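Local coordinates for protein glutathione s-transferase S2 (Nilaparvata lugens, PDB 5H5L) that probably joins glutathione to electrophilic substrates as a sigma-class transferase and acts as a glutathione-requiring prostaglandin D synthase, at residues D93-W105 with L117-F130. Numbering follows the deposited sequence.
Sequences DTFNDFRSSISKW and LEETLLNETVPFYF. With GSH (glutathione), chain C.
Phe-98 meets Tyr-129 where helix segments 93-105 and 117-130 run antiparallel, their axes 9.9 Å apart at closest approach and their directions 156° apart. The CA atoms come nearest at Trp-105 and Leu-117. Helix 117-130 has a pi-type turn at 121-125, where Thr-120 O takes both Glu-124 N and Thr-125 N.

Phe-98 is a knob among Thr-125, Val-126, Tyr-129 and Phe-130. Its CB sits over the centre of the Tyr-129 ring, 3.9 Å from the centroid, a CH-pi contact. A chi1 of 161° sets CG anti to the backbone N and carries the ring past Tyr-129 to Phe-130, whose CE1 lies over one face, 3.5 Å from Phe-98 CZ; CG2 of Thr-125 and of Val-126 meet its edge. Losing the ring of Tyr-129 to an alanine is likely to uncover one side of Phe-98 CB and take from Thr-94 CG2 its contact with CE1.

Leu-121 is the reciprocal knob, among Phe-98, Ser-101, Ile-102 and Trp-105. No direct hydrogen bond joins the two segments; instead one water links Ser-101 OG (2.8 Å) to Thr-125 OG1, and another accepts from Trp-105 NE1 (2.8 Å) and weakly donates to Glu-118 OE1, while Glu-118 OE2 bonds Trp-167. The Trp-105 indole and Glu-118 lie side by side, NE1 3.4 Å from Glu-118 CB.

Both carboxylate oxygens of Asp-97 accept from glutathione N1 at 3.0 Å; Gln-63 of the second subunit also bonds OD2. This antiparallel helix pair belongs to the all-helical C-terminal domain of the GST fold, and through Asp-97 it completes the glutathione site of the neighbouring subunit.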
loop_
_atom_site.group_PDB
_atom_site.type_symbol
_atom_site.label_atom_id
_atom_site.label_comp_id
_atom_site.label_asym_id
_atom_site.label_seq_id
_atom_site.Cartn_x
_atom_site.Cartn_y
_atom_site.Cartn_z
ATOM N N ASP B 93 -2.640 5.211 -1.135
ATOM C CA ASP B 93 -2.482 4.460 0.092
ATOM C C ASP B 93 -3.638 4.772 1.048
ATOM O O ASP B 93 -4.147 3.888 1.734
ATOM C CB ASP B 93 -1.136 4.767 0.755
ATOM C CG ASP B 93 0.045 3.922 0.167
ATOM O OD1 ASP B 93 -0.155 3.111 -0.743
ATOM O OD2 ASP B 93 1.181 4.072 0.657
ATOM N N THR B 94 -4.084 6.024 1.072
ATOM C CA THR B 94 -5.228 6.383 1.893
ATOM C C THR B 94 -6.492 5.702 1.385
ATOM O O THR B 94 -7.274 5.172 2.176
ATOM C CB THR B 94 -5.356 7.905 1.919
ATOM O OG1 THR B 94 -4.220 8.410 2.633
ATOM C CG2 THR B 94 -6.618 8.349 2.625
ATOM N N PHE B 95 -6.706 5.702 0.069
ATOM C CA PHE B 95 -7.819 4.965 -0.513
ATOM C C PHE B 95 -7.746 3.491 -0.124
ATOM O O PHE B 95 -8.766 2.857 0.165
ATOM C CB PHE B 95 -7.805 5.115 -2.034
ATOM C CG PHE B 95 -8.879 4.363 -2.728
ATOM C CD1 PHE B 95 -10.201 4.660 -2.503
ATOM C CD2 PHE B 95 -8.565 3.379 -3.649
ATOM C CE1 PHE B 95 -11.178 3.979 -3.150
ATOM C CE2 PHE B 95 -9.564 2.676 -4.316
ATOM C CZ PHE B 95 -10.857 2.975 -4.081
ATOM N N ASN B 96 -6.541 2.927 -0.088
ATOM C CA ASN B 96 -6.451 1.507 0.252
ATOM C C ASN B 96 -6.750 1.280 1.732
ATOM O O ASN B 96 -7.344 0.260 2.073
ATOM C CB ASN B 96 -5.088 0.947 -0.141
ATOM C CG ASN B 96 -4.949 0.760 -1.671
ATOM O OD1 ASN B 96 -5.933 0.615 -2.390
ATOM N ND2 ASN B 96 -3.734 0.772 -2.150
ATOM N N ASP B 97 -6.417 2.242 2.604
ATOM C CA ASP B 97 -6.847 2.173 3.992
ATOM C C ASP B 97 -8.367 2.168 4.064
ATOM O O ASP B 97 -8.962 1.371 4.794
ATOM C CB ASP B 97 -6.320 3.366 4.783
ATOM C CG ASP B 97 -4.871 3.250 5.156
ATOM O OD1 ASP B 97 -4.306 2.138 5.088
ATOM O OD2 ASP B 97 -4.296 4.300 5.531
ATOM N N PHE B 98 -9.011 3.046 3.294
ATOM C CA PHE B 98 -10.475 3.048 3.223
ATOM C C PHE B 98 -10.990 1.691 2.807
ATOM O O PHE B 98 -11.876 1.118 3.455
ATOM C CB PHE B 98 -10.985 4.077 2.227
ATOM C CG PHE B 98 -12.408 3.824 1.782
ATOM C CD1 PHE B 98 -13.465 4.030 2.657
ATOM C CD2 PHE B 98 -12.686 3.359 0.522
ATOM C CE1 PHE B 98 -14.782 3.800 2.256
ATOM C CE2 PHE B 98 -13.988 3.128 0.115
ATOM C CZ PHE B 98 -15.043 3.347 0.998
ATOM N N ARG B 99 -10.444 1.147 1.721
ATOM C CA ARG B 99 -11.102 -0.044 1.206
ATOM C C ARG B 99 -10.845 -1.259 2.074
ATOM O O ARG B 99 -11.568 -2.255 1.941
ATOM C CB ARG B 99 -10.739 -0.283 -0.254
ATOM C CG ARG B 99 -9.467 -0.889 -0.548
ATOM C CD ARG B 99 -9.372 -1.062 -2.092
ATOM N NE ARG B 99 -7.980 -1.249 -2.511
ATOM C CZ ARG B 99 -7.285 -2.353 -2.267
ATOM N NH1 ARG B 99 -7.867 -3.358 -1.618
ATOM N NH2 ARG B 99 -6.012 -2.454 -2.655
ATOM N N SER B 100 -9.911 -1.166 3.019
ATOM C CA SER B 100 -9.788 -2.199 4.031
ATOM C C SER B 100 -11.091 -2.386 4.786
ATOM O O SER B 100 -11.434 -3.515 5.153
ATOM C CB SER B 100 -8.676 -1.858 4.989
ATOM O OG SER B 100 -8.784 -2.662 6.129
ATOM N N SER B 101 -11.828 -1.293 5.009
ATOM C CA SER B 101 -13.139 -1.368 5.641
ATOM C C SER B 101 -14.105 -2.177 4.794
ATOM O O SER B 101 -14.897 -2.977 5.311
ATOM C CB SER B 101 -13.677 0.042 5.889
ATOM O OG SER B 101 -13.401 0.409 7.215
ATOM N N ILE B 102 -14.086 -1.968 3.497
ATOM C CA ILE B 102 -14.937 -2.771 2.639
ATOM C C ILE B 102 -14.571 -4.239 2.739
ATOM O O ILE B 102 -15.448 -5.107 2.664
ATOM C CB ILE B 102 -14.876 -2.267 1.189
ATOM C CG1 ILE B 102 -15.298 -0.808 1.138
ATOM C CG2 ILE B 102 -15.796 -3.105 0.301
ATOM C CD1 ILE B 102 -15.095 -0.191 -0.208
ATOM N N SER B 103 -13.278 -4.550 2.900
ATOM C CA SER B 103 -12.860 -5.950 2.956
ATOM C C SER B 103 -13.357 -6.608 4.239
ATOM O O SER B 103 -13.851 -7.736 4.211
ATOM C CB SER B 103 -11.334 -6.057 2.845
ATOM O OG SER B 103 -10.869 -5.521 1.613
ATOM N N LYS B 104 -13.231 -5.913 5.369
ATOM C CA LYS B 104 -13.777 -6.407 6.630
ATOM C C LYS B 104 -15.257 -6.764 6.474
ATOM O O LYS B 104 -15.694 -7.857 6.854
ATOM C CB LYS B 104 -13.568 -5.349 7.719
ATOM C CG LYS B 104 -14.348 -5.529 9.038
ATOM C CD LYS B 104 -13.547 -6.237 10.115
ATOM C CE LYS B 104 -14.434 -6.660 11.288
ATOM N NZ LYS B 104 -13.722 -7.517 12.257
ATOM N N TRP B 105 -16.039 -5.851 5.899
ATOM C CA TRP B 105 -17.454 -6.111 5.703
ATOM C C TRP B 105 -17.675 -7.288 4.762
ATOM O O TRP B 105 -18.576 -8.104 4.982
ATOM C CB TRP B 105 -18.130 -4.860 5.160
ATOM C CG TRP B 105 -19.500 -5.134 4.634
ATOM C CD1 TRP B 105 -20.656 -5.238 5.364
ATOM C CD2 TRP B 105 -19.870 -5.340 3.266
ATOM N NE1 TRP B 105 -21.711 -5.513 4.536
ATOM C CE2 TRP B 105 -21.262 -5.576 3.244
ATOM C CE3 TRP B 105 -19.164 -5.355 2.061
ATOM C CZ2 TRP B 105 -21.957 -5.825 2.068
ATOM C CZ3 TRP B 105 -19.855 -5.601 0.893
ATOM C CH2 TRP B 105 -21.239 -5.832 0.903
ATOM N N LEU B 117 -21.484 -3.706 10.407
ATOM C CA LEU B 117 -20.349 -3.143 9.677
ATOM C C LEU B 117 -20.827 -2.269 8.532
ATOM O O LEU B 117 -20.357 -1.143 8.362
ATOM C CB LEU B 117 -19.447 -4.259 9.161
ATOM C CG LEU B 117 -18.749 -5.055 10.270
ATOM C CD1 LEU B 117 -18.095 -6.306 9.696
ATOM C CD2 LEU B 117 -17.752 -4.205 10.995
ATOM N N GLU B 118 -21.792 -2.761 7.752
ATOM C CA GLU B 118 -22.310 -1.989 6.626
ATOM C C GLU B 118 -22.896 -0.657 7.076
ATOM O O GLU B 118 -22.730 0.358 6.391
ATOM C CB GLU B 118 -23.353 -2.800 5.871
ATOM C CG GLU B 118 -23.989 -2.049 4.711
ATOM C CD GLU B 118 -25.187 -2.761 4.118
ATOM O OE1 GLU B 118 -25.901 -3.469 4.860
ATOM O OE2 GLU B 118 -25.421 -2.595 2.903
ATOM N N GLU B 119 -23.606 -0.637 8.210
ATOM C CA GLU B 119 -24.138 0.617 8.730
ATOM C C GLU B 119 -23.011 1.591 9.055
ATOM O O GLU B 119 -23.058 2.774 8.688
ATOM C CB GLU B 119 -24.974 0.353 9.985
ATOM C CG GLU B 119 -25.303 1.619 10.816
ATOM C CD GLU B 119 -24.317 1.890 11.974
ATOM O OE1 GLU B 119 -23.770 0.916 12.551
ATOM O OE2 GLU B 119 -24.103 3.084 12.319
ATOM N N THR B 120 -22.022 1.130 9.811
ATOM C CA THR B 120 -20.883 1.997 10.115
ATOM C C THR B 120 -20.200 2.443 8.826
ATOM O O THR B 120 -19.894 3.628 8.647
ATOM C CB THR B 120 -19.909 1.262 11.031
ATOM O OG1 THR B 120 -20.580 0.905 12.245
ATOM C CG2 THR B 120 -18.676 2.126 11.356
ATOM N N LEU B 121 -19.981 1.494 7.909
ATOM C CA LEU B 121 -19.382 1.794 6.616
ATOM C C LEU B 121 -20.166 2.879 5.884
ATOM O O LEU B 121 -19.611 3.900 5.465
ATOM C CB LEU B 121 -19.324 0.505 5.798
ATOM C CG LEU B 121 -18.829 0.592 4.373
ATOM C CD1 LEU B 121 -17.383 1.181 4.328
ATOM C CD2 LEU B 121 -18.886 -0.833 3.821
ATOM N N LEU B 122 -21.476 2.706 5.760
ATOM C CA LEU B 122 -22.227 3.654 4.951
ATOM C C LEU B 122 -22.432 4.997 5.649
ATOM O O LEU B 122 -22.403 6.036 4.988
ATOM C CB LEU B 122 -23.565 3.038 4.553
ATOM C CG LEU B 122 -23.518 1.908 3.551
ATOM C CD1 LEU B 122 -24.881 1.223 3.432
ATOM C CD2 LEU B 122 -23.073 2.481 2.214
ATOM N N ASN B 123 -22.607 5.030 6.963
ATOM C CA ASN B 123 -22.935 6.299 7.602
ATOM C C ASN B 123 -21.780 6.972 8.344
ATOM O O ASN B 123 -21.908 8.145 8.684
ATOM C CB ASN B 123 -24.123 6.111 8.556
ATOM C CG ASN B 123 -25.300 5.359 7.897
ATOM O OD1 ASN B 123 -25.396 5.270 6.672
ATOM N ND2 ASN B 123 -26.211 4.858 8.716
ATOM N N GLU B 124 -20.651 6.297 8.570
ATOM C CA GLU B 124 -19.481 6.968 9.129
ATOM C C GLU B 124 -18.250 6.893 8.230
ATOM O O GLU B 124 -17.677 7.940 7.878
ATOM C CB GLU B 124 -19.205 6.388 10.520
ATOM C CG GLU B 124 -20.153 7.016 11.601
ATOM C CD GLU B 124 -21.048 6.001 12.292
ATOM O OE1 GLU B 124 -20.587 4.861 12.522
ATOM O OE2 GLU B 124 -22.211 6.344 12.609
ATOM N N THR B 125 -17.872 5.700 7.770
ATOM C CA THR B 125 -16.603 5.547 7.066
ATOM C C THR B 125 -16.615 6.209 5.691
ATOM O O THR B 125 -15.681 6.940 5.343
ATOM C CB THR B 125 -16.262 4.077 6.932
ATOM O OG1 THR B 125 -16.317 3.484 8.226
ATOM C CG2 THR B 125 -14.850 3.893 6.370
ATOM N N VAL B 126 -17.602 5.886 4.859
ATOM C CA VAL B 126 -17.704 6.521 3.552
ATOM C C VAL B 126 -17.755 8.043 3.656
ATOM O O VAL B 126 -16.956 8.711 2.985
ATOM C CB VAL B 126 -18.903 5.937 2.779
ATOM C CG1 VAL B 126 -19.157 6.719 1.523
ATOM C CG2 VAL B 126 -18.662 4.479 2.471
ATOM N N PRO B 127 -18.638 8.653 4.456
ATOM C CA PRO B 127 -18.569 10.119 4.558
ATOM C C PRO B 127 -17.204 10.636 5.008
ATOM O O PRO B 127 -16.709 11.652 4.480
ATOM C CB PRO B 127 -19.671 10.457 5.581
ATOM C CG PRO B 127 -20.589 9.308 5.566
ATOM C CD PRO B 127 -19.754 8.101 5.246
ATOM N N PHE B 128 -16.581 9.982 5.983
ATOM C CA PHE B 128 -15.300 10.477 6.475
ATOM C C PHE B 128 -14.295 10.568 5.334
ATOM O O PHE B 128 -13.738 11.639 5.054
ATOM C CB PHE B 128 -14.773 9.583 7.599
ATOM C CG PHE B 128 -13.413 9.986 8.100
ATOM C CD1 PHE B 128 -13.287 10.917 9.106
ATOM C CD2 PHE B 128 -12.265 9.473 7.517
ATOM C CE1 PHE B 128 -12.040 11.308 9.558
ATOM C CE2 PHE B 128 -11.017 9.858 7.961
ATOM C CZ PHE B 128 -10.906 10.780 8.980
ATOM N N TYR B 129 -14.086 9.457 4.624
ATOM C CA TYR B 129 -13.109 9.452 3.532
ATOM C C TYR B 129 -13.615 10.217 2.324
ATOM O O TYR B 129 -12.875 11.003 1.725
ATOM C CB TYR B 129 -12.753 8.015 3.110
ATOM C CG TYR B 129 -11.824 7.351 4.096
ATOM C CD1 TYR B 129 -10.453 7.548 4.044
ATOM C CD2 TYR B 129 -12.320 6.554 5.091
ATOM C CE1 TYR B 129 -9.612 6.945 4.973
ATOM C CE2 TYR B 129 -11.500 5.968 6.021
ATOM C CZ TYR B 129 -10.149 6.150 5.955
ATOM O OH TYR B 129 -9.353 5.562 6.906
ATOM N N PHE B 130 -14.872 10.001 1.932
ATOM C CA PHE B 130 -15.283 10.557 0.646
ATOM C C PHE B 130 -15.464 12.069 0.684
ATOM O O PHE B 130 -15.270 12.714 -0.351
ATOM C CB PHE B 130 -16.547 9.894 0.154
ATOM C CG PHE B 130 -16.317 8.529 -0.426
ATOM C CD1 PHE B 130 -15.268 7.732 0.023
ATOM C CD2 PHE B 130 -17.139 8.052 -1.413
ATOM C CE1 PHE B 130 -15.055 6.476 -0.514
ATOM C CE2 PHE B 130 -16.955 6.788 -1.949
ATOM C CZ PHE B 130 -15.915 6.003 -1.516
HETATM N N1 GSH C . -1.582 3.033 5.939
HETATM C CA1 GSH C . -1.204 3.899 7.045
HETATM C C1 GSH C . 0.305 4.136 7.052
HETATM O O11 GSH C . 0.824 5.201 7.507
HETATM O O12 GSH C . 1.012 3.186 6.623
HETATM C CB1 GSH C . -1.523 3.153 8.370
HETATM C CG1 GSH C . -1.411 4.174 9.490
HETATM C CD1 GSH C . -1.931 3.546 10.808
HETATM O OE1 GSH C . -2.457 2.490 10.839
HETATM N N2 GSH C . -1.689 4.367 11.984
HETATM C CA2 GSH C . -2.064 3.956 13.319
HETATM C C2 GSH C . -2.844 5.076 14.002
HETATM O O2 GSH C . -2.688 6.214 13.715
HETATM C CB2 GSH C . -0.789 3.824 14.123
HETATM S SG2 GSH C . 0.427 2.683 13.426
HETATM N N3 GSH C . -3.726 4.678 15.085
HETATM C CA3 GSH C . -4.450 5.663 15.862
HETATM C C3 GSH C . -5.878 5.779 15.389
HETATM O O31 GSH C . -6.638 6.508 16.069
HETATM O O32 GSH C . -6.268 5.165 14.360
HETATM O O HOH W 1 -15.898 1.050 8.337
HETATM O O HOH W 2 -24.506 -5.840 4.723
#